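Local coordinates for protein interacting with Hsp90 1 (Saccharomyces cerevisiae, PDB 4CHH) that takes part in pre-rRNA processing, is required for the NOP58-snoRNA interaction and, within the R2TP complex, serves in phosphorylation-dependent recruitment of Tel2 to Hsp90, at residues A[30-35]-A[66-71]; A[38-43]-A[154-159]; A[58-63]-A[159-164]; A[70-75]-A[119-124]; A[93-98]-A[169-174]. All coordinates share one frame; numbering follows the deposited sequence.

Contact 1. Residues A[30-35]-A[66-71]; sequences SKIEPI and SPLVPK
Two first torsions set up the meeting of Ile32 and Ser66. In Ile32 (chi1 -63°) the methyl CG2 stands across from the backbone N, and in Ser66 (chi1 171°) OG takes the same place, so that CG2 comes to rest against the serine side chain, 3.5 Å from Ser66 OG. The contact joins the beginning of strand 29-47 to a type I beta turn, Ser66 to Val69, which follows strand 58-66 in the PIH1 N-terminal domain. Overlaid on that turn is an ST turn: Ser66 OG accepts from the backbone N of Leu68 at 3.2 Å, a nearly straight bond with an angle of 163° at the hydrogen. The oxygen thus braces the turn, and together with CB it also meets the isoleucine methyl. Leu68 covers the other branch of the isoleucine; the two side chains run past each other in opposite senses, with Ile32 CG1 3.9 Å from Leu68 CD2. The same leucine methyl lies 3.8 Å from Lys31 O. No direct hydrogen bond crosses between the segments; the backbones of Ser30 and Ile32 bond to strand 171-174. A water closes the gap instead: it donates to Glu33 O at 2.7 Å and is hydrogen-bonded to Ser66 OG at 2.6 Å.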
# COMPACT_ATOMS: atom_id res chain seq x y z
N SER A 30 -16.86 -8.72 2.39
CA SER A 30 -16.96 -7.99 1.13
C SER A 30 -15.64 -8.09 0.38
O SER A 30 -14.58 -8.25 1.00
CB SER A 30 -17.32 -6.53 1.36
OG SER A 30 -18.69 -6.38 1.68
N LYS A 31 -15.70 -7.97 -0.94
CA LYS A 31 -14.53 -8.00 -1.80
C LYS A 31 -14.29 -6.63 -2.40
O LYS A 31 -15.21 -5.94 -2.82
CB LYS A 31 -14.66 -9.06 -2.90
CG LYS A 31 -14.81 -10.50 -2.41
CD LYS A 31 -13.48 -11.22 -2.26
CE LYS A 31 -13.66 -12.71 -2.16
NZ LYS A 31 -12.36 -13.42 -2.29
N ILE A 32 -13.04 -6.23 -2.41
CA ILE A 32 -12.61 -4.98 -3.03
C ILE A 32 -11.69 -5.41 -4.16
O ILE A 32 -10.69 -6.07 -3.88
CB ILE A 32 -11.93 -4.01 -2.03
CG1 ILE A 32 -12.89 -3.55 -0.90
CG2 ILE A 32 -11.30 -2.82 -2.77
CD1 ILE A 32 -12.21 -2.70 0.22
N GLU A 33 -12.03 -5.05 -5.40
CA GLU A 33 -11.19 -5.35 -6.57
C GLU A 33 -10.36 -4.10 -6.87
O GLU A 33 -10.92 -3.08 -7.29
CB GLU A 33 -12.05 -5.80 -7.76
CG GLU A 33 -12.87 -7.04 -7.43
CD GLU A 33 -12.96 -8.04 -8.56
OE1 GLU A 33 -13.75 -7.80 -9.51
OE2 GLU A 33 -12.24 -9.06 -8.51
N PRO A 34 -9.05 -4.10 -6.56
CA PRO A 34 -8.25 -2.87 -6.72
C PRO A 34 -7.95 -2.49 -8.17
O PRO A 34 -7.85 -3.36 -9.03
CB PRO A 34 -6.95 -3.18 -5.96
CG PRO A 34 -7.22 -4.44 -5.19
CD PRO A 34 -8.23 -5.19 -5.99
N ILE A 35 -7.80 -1.19 -8.42
CA ILE A 35 -7.45 -0.63 -9.73
C ILE A 35 -5.94 -0.32 -9.68
O ILE A 35 -5.50 0.45 -8.82
CB ILE A 35 -8.33 0.63 -10.07
CG1 ILE A 35 -9.85 0.31 -10.06
CG2 ILE A 35 -7.88 1.27 -11.43
CD1 ILE A 35 -10.79 1.50 -9.79
N SER A 66 -9.48 1.93 -4.98
CA SER A 66 -10.89 1.60 -5.12
C SER A 66 -11.74 2.65 -4.40
O SER A 66 -11.34 3.14 -3.34
CB SER A 66 -11.19 0.21 -4.54
OG SER A 66 -12.59 -0.04 -4.47
N PRO A 67 -12.94 2.98 -4.93
CA PRO A 67 -13.81 3.93 -4.22
C PRO A 67 -14.41 3.33 -2.93
O PRO A 67 -15.01 4.05 -2.13
CB PRO A 67 -14.89 4.24 -5.26
CG PRO A 67 -14.99 2.96 -6.06
CD PRO A 67 -13.57 2.50 -6.19
N LEU A 68 -14.18 2.03 -2.70
CA LEU A 68 -14.69 1.26 -1.55
C LEU A 68 -13.83 1.38 -0.29
O LEU A 68 -14.26 0.95 0.79
CB LEU A 68 -14.80 -0.22 -1.97
CG LEU A 68 -16.15 -0.72 -2.51
CD1 LEU A 68 -16.56 -0.01 -3.79
CD2 LEU A 68 -16.09 -2.20 -2.78
N VAL A 69 -12.61 1.91 -0.42
CA VAL A 69 -11.68 2.12 0.68
C VAL A 69 -12.09 3.42 1.36
O VAL A 69 -12.32 4.43 0.67
CB VAL A 69 -10.17 2.16 0.21
CG1 VAL A 69 -9.22 2.41 1.38
CG2 VAL A 69 -9.77 0.89 -0.55
N PRO A 70 -12.16 3.46 2.71
CA PRO A 70 -12.43 4.74 3.38
C PRO A 70 -11.44 5.84 2.98
O PRO A 70 -10.32 5.57 2.52
CB PRO A 70 -12.27 4.41 4.87
CG PRO A 70 -12.52 2.94 4.95
CD PRO A 70 -11.93 2.38 3.69
N LYS A 71 -11.88 7.07 3.12
CA LYS A 71 -11.04 8.21 2.80
C LYS A 71 -11.07 9.22 3.97
O LYS A 71 -12.00 9.15 4.80
CB LYS A 71 -11.45 8.84 1.45
CG LYS A 71 -12.82 9.50 1.41
CD LYS A 71 -13.08 10.22 0.08
CE LYS A 71 -12.41 11.58 -0.01
NZ LYS A 71 -13.06 12.44 -1.05
O HOH W 1 -13.02 -1.74 -6.36

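Contact 2. Residues A[38-43]-A[154-159]; sequences FVIKTK and DRIAFP
Over the centre of the Arg155 guanidinium, on one face, sits Lys43 CD, 3.7 Å above the plane, and Lys43 CE follows to within 3.6 Å of Arg155 NH2. Only the aliphatic part of the lysine is laid on the cationic plane; its ammonium goes on to Gly56 O. The Phe158 ring, by contrast, is met obliquely: its CE1 lies 4.2 Å from Ile40 CG2, the two side chains running alongside each other and pointing the same way. Between these ends the backbones form a single antiparallel bridge, a hydrogen-bonded pair of Lys41 and Ala157. Lys41 N donates to Ala157 O at 2.8 Å and Ala157 N returns the bond to Lys41 O at 3.0 Å. A CA-H...O contact from Ile156 CA to Lys41 O, 3.3 Å long, gives that carbonyl a further, weaker partner. Near Pro159 and Val39, whose side chains cross at about a right angle with Pro159 CG 3.9 Å from Val39 CG1, a water donates to both Val39 O and Pro159 O. Segment 154-159 thus extends along the strand that strand 149-151 also pairs with, while strand 58-66 bonds to residues 38-43 as well and helix 129-147 receives Ile40, Ile156 and Phe158.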
# COMPACT_ATOMS: atom_id res chain seq x y z
N PHE A 38 0.44 2.39 -9.37
CA PHE A 38 1.90 2.39 -9.53
C PHE A 38 2.56 1.38 -8.56
O PHE A 38 1.87 0.75 -7.77
CB PHE A 38 2.49 3.82 -9.41
CG PHE A 38 2.43 4.41 -8.02
CD1 PHE A 38 1.28 5.07 -7.58
CD2 PHE A 38 3.53 4.35 -7.18
CE1 PHE A 38 1.24 5.64 -6.31
CE2 PHE A 38 3.49 4.93 -5.91
CZ PHE A 38 2.34 5.56 -5.48
N VAL A 39 3.88 1.18 -8.69
CA VAL A 39 4.67 0.19 -7.93
C VAL A 39 5.79 0.84 -7.14
O VAL A 39 6.49 1.74 -7.63
CB VAL A 39 5.30 -0.87 -8.90
CG1 VAL A 39 6.18 -1.89 -8.16
CG2 VAL A 39 4.23 -1.61 -9.68
N ILE A 40 6.02 0.31 -5.93
CA ILE A 40 7.17 0.67 -5.09
C ILE A 40 8.05 -0.55 -5.08
O ILE A 40 7.59 -1.64 -4.73
CB ILE A 40 6.80 1.13 -3.64
CG1 ILE A 40 5.66 2.17 -3.58
CG2 ILE A 40 8.04 1.57 -2.86
CD1 ILE A 40 4.90 2.21 -2.20
N LYS A 41 9.31 -0.40 -5.44
CA LYS A 41 10.27 -1.50 -5.38
C LYS A 41 11.19 -1.23 -4.21
O LYS A 41 11.64 -0.11 -4.03
CB LYS A 41 11.04 -1.62 -6.70
CG LYS A 41 12.00 -2.78 -6.77
CD LYS A 41 12.65 -2.81 -8.14
CE LYS A 41 14.07 -3.28 -8.10
NZ LYS A 41 14.73 -3.13 -9.42
N THR A 42 11.41 -2.23 -3.37
CA THR A 42 12.29 -2.08 -2.22
C THR A 42 12.99 -3.40 -2.00
O THR A 42 13.01 -4.27 -2.88
CB THR A 42 11.53 -1.48 -0.97
OG1 THR A 42 12.42 -1.36 0.13
CG2 THR A 42 10.35 -2.28 -0.55
N LYS A 43 13.59 -3.55 -0.82
CA LYS A 43 14.38 -4.69 -0.38
C LYS A 43 13.95 -5.15 1.02
O LYS A 43 13.75 -4.32 1.91
CB LYS A 43 15.87 -4.24 -0.38
CG LYS A 43 16.86 -5.38 -0.30
CD LYS A 43 18.30 -4.88 -0.41
CE LYS A 43 19.28 -5.99 -0.15
NZ LYS A 43 19.33 -6.96 -1.28
N ASP A 154 16.33 3.08 1.56
CA ASP A 154 17.37 3.60 0.65
C ASP A 154 17.33 2.89 -0.70
O ASP A 154 17.35 3.56 -1.74
CB ASP A 154 18.77 3.46 1.26
CG ASP A 154 18.94 4.09 2.64
OD1 ASP A 154 18.26 5.09 2.91
OD2 ASP A 154 19.72 3.56 3.44
N ARG A 155 17.28 1.55 -0.69
CA ARG A 155 17.24 0.77 -1.93
C ARG A 155 15.81 0.73 -2.40
O ARG A 155 15.16 -0.30 -2.39
CB ARG A 155 17.82 -0.64 -1.72
CG ARG A 155 19.32 -0.71 -1.96
CD ARG A 155 20.08 -0.58 -0.67
NE ARG A 155 20.94 -1.74 -0.47
CZ ARG A 155 20.98 -2.47 0.64
NH1 ARG A 155 20.19 -2.17 1.67
NH2 ARG A 155 21.80 -3.51 0.73
N ILE A 156 15.32 1.89 -2.78
CA ILE A 156 13.95 2.13 -3.18
C ILE A 156 13.93 2.66 -4.62
O ILE A 156 14.80 3.45 -5.01
CB ILE A 156 13.28 3.08 -2.17
CG1 ILE A 156 11.75 3.16 -2.35
CG2 ILE A 156 13.95 4.48 -2.12
CD1 ILE A 156 11.00 3.60 -1.05
N ALA A 157 12.97 2.16 -5.42
CA ALA A 157 12.80 2.54 -6.80
C ALA A 157 11.31 2.56 -7.18
O ALA A 157 10.47 1.98 -6.48
CB ALA A 157 13.59 1.62 -7.73
N PHE A 158 11.00 3.23 -8.29
CA PHE A 158 9.65 3.37 -8.81
C PHE A 158 9.58 2.90 -10.26
O PHE A 158 9.68 3.70 -11.19
CB PHE A 158 9.12 4.83 -8.64
CG PHE A 158 9.16 5.25 -7.19
CD1 PHE A 158 8.17 4.84 -6.30
CD2 PHE A 158 10.26 5.96 -6.68
CE1 PHE A 158 8.25 5.18 -4.93
CE2 PHE A 158 10.35 6.28 -5.31
CZ PHE A 158 9.33 5.89 -4.45
N PRO A 159 9.33 1.58 -10.46
CA PRO A 159 9.19 1.06 -11.84
C PRO A 159 8.07 1.77 -12.61
O PRO A 159 7.09 2.23 -12.01
CB PRO A 159 8.86 -0.43 -11.63
CG PRO A 159 9.30 -0.74 -10.27
CD PRO A 159 9.16 0.50 -9.45
O HOH W 2 6.07 3.25 -9.86

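Contact 3. Residues A[58-63]-A[159-164]; sequences KVFINV and PKMKKK
Lys164 passes obliquely over one face of the Phe60 ring, and this, with the amide of Asn62, is the tight part of the contact. The bend at chi2 (73°) carries the lysine chain over the ring, where CD makes a CH-pi contact 3.9 Å from the Phe60 centroid. Next to it, Asn62 grips the backbone of the same lysine twice: OD1 accepts from Lys164 N at 2.7 Å, nearly straight, while ND2 donates at 3.1 Å to a lone pair of Lys164 O, in the carbonyl plane. The ND2 group also bonds Asp114 of strand 109-118. The other side is looser. Met161 touches Phe60 through its terminal methyl alone, CE to CE2 at 4.0 Å, and the exposed Lys162 starts away from the strand. Chemically, the side-chain amide satisfies both the N-H and the C=O of Lys164, much as a neighbouring strand could, and the ammonium of Lys164, 4.4 Å from the Phe60 centroid in an off-centre cation-pi contact, may be modestly stabilised by the ring.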
# COMPACT_ATOMS: atom_id res chain seq x y z
N LYS A 58 14.09 -8.90 -3.11
CA LYS A 58 13.36 -7.78 -3.69
C LYS A 58 11.93 -7.81 -3.22
O LYS A 58 11.31 -8.87 -3.08
CB LYS A 58 13.38 -7.82 -5.24
CG LYS A 58 14.72 -7.54 -5.90
CD LYS A 58 14.52 -7.36 -7.41
CE LYS A 58 15.77 -7.71 -8.20
NZ LYS A 58 16.51 -6.50 -8.65
N VAL A 59 11.41 -6.64 -2.98
CA VAL A 59 10.05 -6.44 -2.54
C VAL A 59 9.36 -5.49 -3.50
O VAL A 59 9.94 -4.48 -3.92
CB VAL A 59 9.98 -5.94 -1.05
CG1 VAL A 59 8.56 -5.48 -0.69
CG2 VAL A 59 10.42 -7.04 -0.10
N PHE A 60 8.12 -5.81 -3.84
CA PHE A 60 7.28 -4.95 -4.66
C PHE A 60 5.98 -4.66 -3.96
O PHE A 60 5.34 -5.57 -3.42
CB PHE A 60 6.98 -5.57 -6.03
CG PHE A 60 8.19 -5.75 -6.89
CD1 PHE A 60 8.95 -6.91 -6.82
CD2 PHE A 60 8.56 -4.78 -7.83
CE1 PHE A 60 10.08 -7.09 -7.62
CE2 PHE A 60 9.68 -4.97 -8.65
CZ PHE A 60 10.43 -6.12 -8.54
N ILE A 61 5.59 -3.41 -3.98
CA ILE A 61 4.32 -3.01 -3.40
C ILE A 61 3.47 -2.41 -4.50
O ILE A 61 3.87 -1.43 -5.12
CB ILE A 61 4.48 -2.02 -2.21
CG1 ILE A 61 5.27 -2.64 -1.05
CG2 ILE A 61 3.10 -1.48 -1.78
CD1 ILE A 61 5.80 -1.61 0.07
N ASN A 62 2.30 -3.00 -4.75
CA ASN A 62 1.35 -2.48 -5.71
C ASN A 62 0.45 -1.43 -5.05
O ASN A 62 -0.44 -1.79 -4.29
CB ASN A 62 0.50 -3.64 -6.31
CG ASN A 62 1.31 -4.53 -7.24
OD1 ASN A 62 2.08 -4.06 -8.06
ND2 ASN A 62 1.23 -5.84 -7.08
N VAL A 63 0.68 -0.13 -5.33
CA VAL A 63 -0.17 0.96 -4.83
C VAL A 63 -1.35 1.02 -5.79
O VAL A 63 -1.17 1.19 -6.99
CB VAL A 63 0.52 2.33 -4.67
CG1 VAL A 63 -0.39 3.31 -3.94
CG2 VAL A 63 1.86 2.18 -3.96
N PRO A 159 9.33 1.58 -10.46
CA PRO A 159 9.19 1.06 -11.84
C PRO A 159 8.07 1.77 -12.61
O PRO A 159 7.09 2.23 -12.01
CB PRO A 159 8.86 -0.43 -11.63
CG PRO A 159 9.30 -0.74 -10.27
CD PRO A 159 9.16 0.50 -9.45
N LYS A 160 8.23 1.89 -13.92
CA LYS A 160 7.24 2.60 -14.76
C LYS A 160 5.98 1.75 -15.04
O LYS A 160 5.04 2.25 -15.66
CB LYS A 160 7.88 3.08 -16.08
CG LYS A 160 8.85 4.23 -15.85
CD LYS A 160 9.72 4.45 -17.07
CE LYS A 160 10.43 5.77 -16.98
NZ LYS A 160 11.39 5.94 -18.11
N MET A 161 5.89 0.55 -14.50
CA MET A 161 4.73 -0.34 -14.66
C MET A 161 3.61 0.05 -13.68
O MET A 161 3.88 0.63 -12.62
CB MET A 161 5.16 -1.81 -14.48
CG MET A 161 5.79 -2.13 -13.13
SD MET A 161 6.38 -3.84 -13.03
CE MET A 161 7.31 -3.77 -11.58
N LYS A 162 2.37 -0.29 -14.03
CA LYS A 162 1.20 -0.02 -13.18
C LYS A 162 1.12 -1.03 -11.99
O LYS A 162 0.63 -0.68 -10.93
CB LYS A 162 -0.09 -0.08 -14.03
CG LYS A 162 -0.30 1.18 -14.88
CD LYS A 162 -1.64 1.16 -15.61
N LYS A 163 1.60 -2.26 -12.19
CA LYS A 163 1.57 -3.30 -11.17
C LYS A 163 2.64 -4.36 -11.46
O LYS A 163 3.08 -4.50 -12.59
CB LYS A 163 0.17 -3.97 -11.06
CG LYS A 163 -0.23 -4.75 -12.33
CD LYS A 163 -1.55 -5.53 -12.21
CE LYS A 163 -2.05 -6.02 -13.57
NZ LYS A 163 -1.01 -6.77 -14.32
N LYS A 164 3.03 -5.09 -10.42
CA LYS A 164 3.92 -6.23 -10.48
C LYS A 164 3.05 -7.46 -10.40
O LYS A 164 2.21 -7.55 -9.51
CB LYS A 164 4.96 -6.20 -9.35
CG LYS A 164 5.89 -7.42 -9.32
CD LYS A 164 6.93 -7.39 -10.45
CE LYS A 164 7.79 -8.63 -10.46
NZ LYS A 164 8.96 -8.44 -11.36
O HOH W 3 -0.77 -0.92 -8.65

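Contact 4. Residues A[70-75]-A[119-124]; sequences PKPEVD and SDCSRW
The N-terminal part of helix 119-127 carries this surface contact, in which Lys71 reaches from the loop following strand 58-66 to Asp120. Lys71 CG sits between its backbone N and carbonyl carbon (chi1 66°), and a bend at chi3 (-79°) brings NZ to the carboxylate. The resulting salt bridge is 2.7 Å from Lys71 NZ to Asp120 OD2 and uses the anti lone pair, the one facing away from the other oxygen. Beside this polar link the packing is apolar: Pro72 CD wedges against Cys121 SG at 3.6 Å and meets the rim of the Trp124 indole, 3.9 Å from CZ3, with Pro72 CG lying at the ring edge in its plane. The indole is itself laid back on its own helix, one face covered near the rim by Asp120 O and Cys121 CA. Asp75 draws near the CZ2 corner of the indole, OD1 3.6 Å from Trp124 CZ2, its carboxylate turned 61° against the ring. A water in the indole plane joins the two groups, accepting from Trp124 NE1 at 3.0 Å and donating to Asp75 OD1 at 2.7 Å, which gives the indole N-H a partner at the protein surface. The loop continues toward helix 78-86, with Val74 O bonded to Trp90 NE1; Pro72 also packs on Trp90 and Pro93, Cys121 on Ile92, and Lys71 against Asn118 at the end of strand 109-118.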
# COMPACT_ATOMS: atom_id res chain seq x y z
N PRO A 70 -12.16 3.46 2.71
CA PRO A 70 -12.43 4.74 3.38
C PRO A 70 -11.44 5.84 2.98
O PRO A 70 -10.32 5.57 2.52
CB PRO A 70 -12.27 4.41 4.87
CG PRO A 70 -12.52 2.94 4.95
CD PRO A 70 -11.93 2.38 3.69
N LYS A 71 -11.88 7.07 3.12
CA LYS A 71 -11.04 8.21 2.80
C LYS A 71 -11.07 9.22 3.97
O LYS A 71 -12.00 9.15 4.80
CB LYS A 71 -11.45 8.84 1.45
CG LYS A 71 -12.82 9.50 1.41
CD LYS A 71 -13.08 10.22 0.08
CE LYS A 71 -12.41 11.58 -0.01
NZ LYS A 71 -13.06 12.44 -1.05
N PRO A 72 -10.03 10.08 4.15
CA PRO A 72 -10.09 11.07 5.26
C PRO A 72 -11.36 11.93 5.18
O PRO A 72 -11.83 12.25 4.08
CB PRO A 72 -8.84 11.93 5.00
CG PRO A 72 -7.93 11.05 4.24
CD PRO A 72 -8.85 10.31 3.32
N GLU A 73 -11.87 12.34 6.33
CA GLU A 73 -13.03 13.23 6.43
C GLU A 73 -12.63 14.65 6.01
O GLU A 73 -13.43 15.35 5.39
CB GLU A 73 -13.60 13.21 7.85
CG GLU A 73 -14.45 11.98 8.11
CD GLU A 73 -15.10 11.90 9.49
OE1 GLU A 73 -14.39 12.08 10.51
OE2 GLU A 73 -16.33 11.67 9.54
N VAL A 74 -11.37 15.05 6.29
CA VAL A 74 -10.81 16.34 5.91
C VAL A 74 -10.23 16.22 4.49
O VAL A 74 -9.32 15.42 4.26
CB VAL A 74 -9.73 16.86 6.92
CG1 VAL A 74 -9.10 18.15 6.42
CG2 VAL A 74 -10.33 17.06 8.32
N ASP A 75 -10.77 17.03 3.55
CA ASP A 75 -10.36 17.12 2.15
C ASP A 75 -8.89 17.56 2.05
O ASP A 75 -8.45 18.34 2.89
CB ASP A 75 -11.27 18.11 1.40
CG ASP A 75 -11.13 18.09 -0.12
OD1 ASP A 75 -10.85 16.99 -0.68
OD2 ASP A 75 -11.29 19.16 -0.75
N SER A 119 -9.83 5.87 -4.19
CA SER A 119 -9.61 6.42 -5.52
C SER A 119 -9.37 7.95 -5.53
O SER A 119 -8.55 8.42 -6.33
CB SER A 119 -10.81 6.07 -6.39
OG SER A 119 -10.81 4.67 -6.55
N ASP A 120 -10.07 8.72 -4.66
CA ASP A 120 -9.87 10.17 -4.58
C ASP A 120 -8.47 10.48 -4.08
O ASP A 120 -7.81 11.35 -4.65
CB ASP A 120 -10.93 10.85 -3.68
CG ASP A 120 -12.37 10.74 -4.19
OD1 ASP A 120 -12.57 10.34 -5.37
OD2 ASP A 120 -13.29 11.05 -3.41
N CYS A 121 -7.99 9.72 -3.09
CA CYS A 121 -6.64 9.85 -2.51
C CYS A 121 -5.57 9.54 -3.55
O CYS A 121 -4.53 10.19 -3.54
CB CYS A 121 -6.49 8.98 -1.27
SG CYS A 121 -7.71 9.32 0.02
N SER A 122 -5.84 8.59 -4.49
CA SER A 122 -4.90 8.27 -5.57
C SER A 122 -4.73 9.47 -6.51
O SER A 122 -3.67 9.61 -7.12
CB SER A 122 -5.37 7.04 -6.35
OG SER A 122 -6.31 7.32 -7.37
N ARG A 123 -5.76 10.33 -6.62
CA ARG A 123 -5.70 11.54 -7.45
C ARG A 123 -4.95 12.66 -6.73
O ARG A 123 -4.22 13.40 -7.36
CB ARG A 123 -7.11 11.99 -7.89
CG ARG A 123 -7.79 11.08 -8.95
CD ARG A 123 -7.01 9.80 -9.22
NE ARG A 123 -6.22 9.87 -10.43
CZ ARG A 123 -5.33 8.96 -10.81
NH1 ARG A 123 -5.07 7.90 -10.05
NH2 ARG A 123 -4.67 9.12 -11.94
N TRP A 124 -5.10 12.76 -5.41
CA TRP A 124 -4.39 13.78 -4.60
C TRP A 124 -2.88 13.61 -4.72
O TRP A 124 -2.17 14.60 -4.83
CB TRP A 124 -4.77 13.67 -3.11
CG TRP A 124 -6.21 13.92 -2.75
CD1 TRP A 124 -7.13 14.64 -3.47
CD2 TRP A 124 -6.86 13.55 -1.53
NE1 TRP A 124 -8.33 14.65 -2.81
CE2 TRP A 124 -8.19 14.01 -1.61
CE3 TRP A 124 -6.45 12.86 -0.37
CZ2 TRP A 124 -9.12 13.83 -0.57
CZ3 TRP A 124 -7.36 12.69 0.67
CH2 TRP A 124 -8.69 13.14 0.55
O HOH W 4 -10.72 16.32 -3.32

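Contact 5. Residues A[93-98]-A[169-174]; sequences PIITSC and PALEVL
Ile95 meets two side chains of strand 171-174 at different slants, crossing Leu171 obliquely and Val173 at about a right angle. Both strands belong to one mixed sheet, but they are not hydrogen-bonded to each other: residues 95 and 97 pair with strand 109-118, and residues 171 and 173 with strand 29-47, so this is side-chain packing between separate parts of the sheet. The methyl branch of Ile95 does the touching. With chi1 at -62° its CG2 lies anti to the backbone N and settles 3.9 Å from Val173 CG1 and 4.2 Å from Leu171 CD1. Leu171 divides its two methyls between neighbours, since CD2 turns the other way and presses on Ser97 CB at 3.6 Å. Ile32 of strand 29-47 joins this buried cluster, touching both Ile95 and Val173. The hydroxyl of Ser97 is engaged apart from the leucine: it takes a bond from Asp114 N and donates to Cys98 O at 2.9 Å, from above the carbonyl plane.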
# COMPACT_ATOMS: atom_id res chain seq x y z
N PRO A 93 -6.28 6.26 4.55
CA PRO A 93 -6.46 4.84 4.94
C PRO A 93 -5.90 3.87 3.86
O PRO A 93 -6.03 4.12 2.66
CB PRO A 93 -7.98 4.70 5.08
CG PRO A 93 -8.47 6.14 5.37
CD PRO A 93 -7.58 6.96 4.45
N ILE A 94 -5.23 2.80 4.31
CA ILE A 94 -4.66 1.78 3.42
C ILE A 94 -5.19 0.40 3.84
O ILE A 94 -5.11 0.06 5.01
CB ILE A 94 -3.09 1.79 3.41
CG1 ILE A 94 -2.53 3.21 3.11
CG2 ILE A 94 -2.54 0.74 2.39
CD1 ILE A 94 -1.16 3.45 3.51
N ILE A 95 -5.65 -0.38 2.87
CA ILE A 95 -6.01 -1.77 3.06
C ILE A 95 -4.92 -2.57 2.32
O ILE A 95 -4.74 -2.43 1.11
CB ILE A 95 -7.47 -2.11 2.64
CG1 ILE A 95 -8.49 -1.31 3.52
CG2 ILE A 95 -7.70 -3.65 2.82
CD1 ILE A 95 -9.90 -1.24 2.99
N THR A 96 -4.17 -3.38 3.07
CA THR A 96 -3.02 -4.13 2.56
C THR A 96 -3.35 -5.60 2.50
O THR A 96 -3.90 -6.17 3.44
CB THR A 96 -1.78 -3.88 3.46
OG1 THR A 96 -1.61 -2.48 3.58
CG2 THR A 96 -0.51 -4.49 2.90
N SER A 97 -2.96 -6.22 1.39
CA SER A 97 -3.18 -7.64 1.19
C SER A 97 -2.17 -8.47 1.96
O SER A 97 -1.15 -7.95 2.42
CB SER A 97 -3.07 -7.95 -0.31
OG SER A 97 -1.73 -7.87 -0.75
N CYS A 98 -2.39 -9.78 2.02
CA CYS A 98 -1.36 -10.68 2.51
C CYS A 98 -0.27 -10.68 1.41
O CYS A 98 -0.58 -10.34 0.26
CB CYS A 98 -1.94 -12.07 2.76
SG CYS A 98 -2.26 -13.01 1.24
N PRO A 169 -5.24 -9.48 -6.94
CA PRO A 169 -6.34 -10.27 -6.38
C PRO A 169 -7.25 -9.42 -5.49
O PRO A 169 -6.83 -8.35 -5.00
CB PRO A 169 -5.61 -11.36 -5.59
CG PRO A 169 -4.31 -10.75 -5.21
CD PRO A 169 -3.94 -9.85 -6.34
N ALA A 170 -8.51 -9.87 -5.32
CA ALA A 170 -9.47 -9.13 -4.51
C ALA A 170 -9.06 -9.11 -3.04
O ALA A 170 -8.42 -10.05 -2.55
CB ALA A 170 -10.88 -9.73 -4.64
N LEU A 171 -9.41 -8.03 -2.36
CA LEU A 171 -9.18 -7.88 -0.94
C LEU A 171 -10.44 -8.26 -0.22
O LEU A 171 -11.51 -7.77 -0.57
CB LEU A 171 -8.78 -6.46 -0.58
CG LEU A 171 -7.42 -6.00 -1.08
CD1 LEU A 171 -7.43 -4.51 -1.27
CD2 LEU A 171 -6.34 -6.38 -0.11
N GLU A 172 -10.33 -9.14 0.77
CA GLU A 172 -11.47 -9.59 1.55
C GLU A 172 -11.57 -8.70 2.78
O GLU A 172 -10.63 -8.62 3.57
CB GLU A 172 -11.32 -11.06 1.93
CG GLU A 172 -11.31 -12.01 0.74
CD GLU A 172 -11.34 -13.48 1.11
OE1 GLU A 172 -10.54 -13.91 1.97
OE2 GLU A 172 -12.17 -14.22 0.52
N VAL A 173 -12.67 -7.97 2.91
CA VAL A 173 -12.79 -7.05 4.02
C VAL A 173 -14.13 -7.22 4.74
O VAL A 173 -15.13 -7.59 4.12
CB VAL A 173 -12.57 -5.55 3.61
CG1 VAL A 173 -11.23 -5.35 2.91
CG2 VAL A 173 -13.71 -5.01 2.75
N LEU A 174 -14.13 -6.90 6.03
CA LEU A 174 -15.35 -6.90 6.83
C LEU A 174 -16.10 -5.60 6.51
O LEU A 174 -15.49 -4.63 6.06
CB LEU A 174 -15.06 -7.06 8.33
CG LEU A 174 -14.75 -8.51 8.76
CD1 LEU A 174 -13.25 -8.74 8.86
CD2 LEU A 174 -15.39 -8.84 10.08

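Overall arrangement
From its N terminus the domain's first long strand, 29-47, enters contact 1, which closes a loop to the turn after strand 58-66; contact 4 begins just after that turn, sharing Pro70 and Lys71 with contact 1, and closes the next loop onto helix 119-127. Further along the strand, contact 2 pairs it with residues 154-159, and contact 3 carries on through shared Pro159 to strand 58-66. Contacts 1, 2 and 3 cross one another along the chain, and contact 4 is nested within both 2 and 3. Contact 5 opens after contact 1, closes the loop from strand 95-103 to strand 171-174, and crosses 2, 3 and 4. It lies beside contact 1, whereas contact 2 is on the opposite side of the chain's centre.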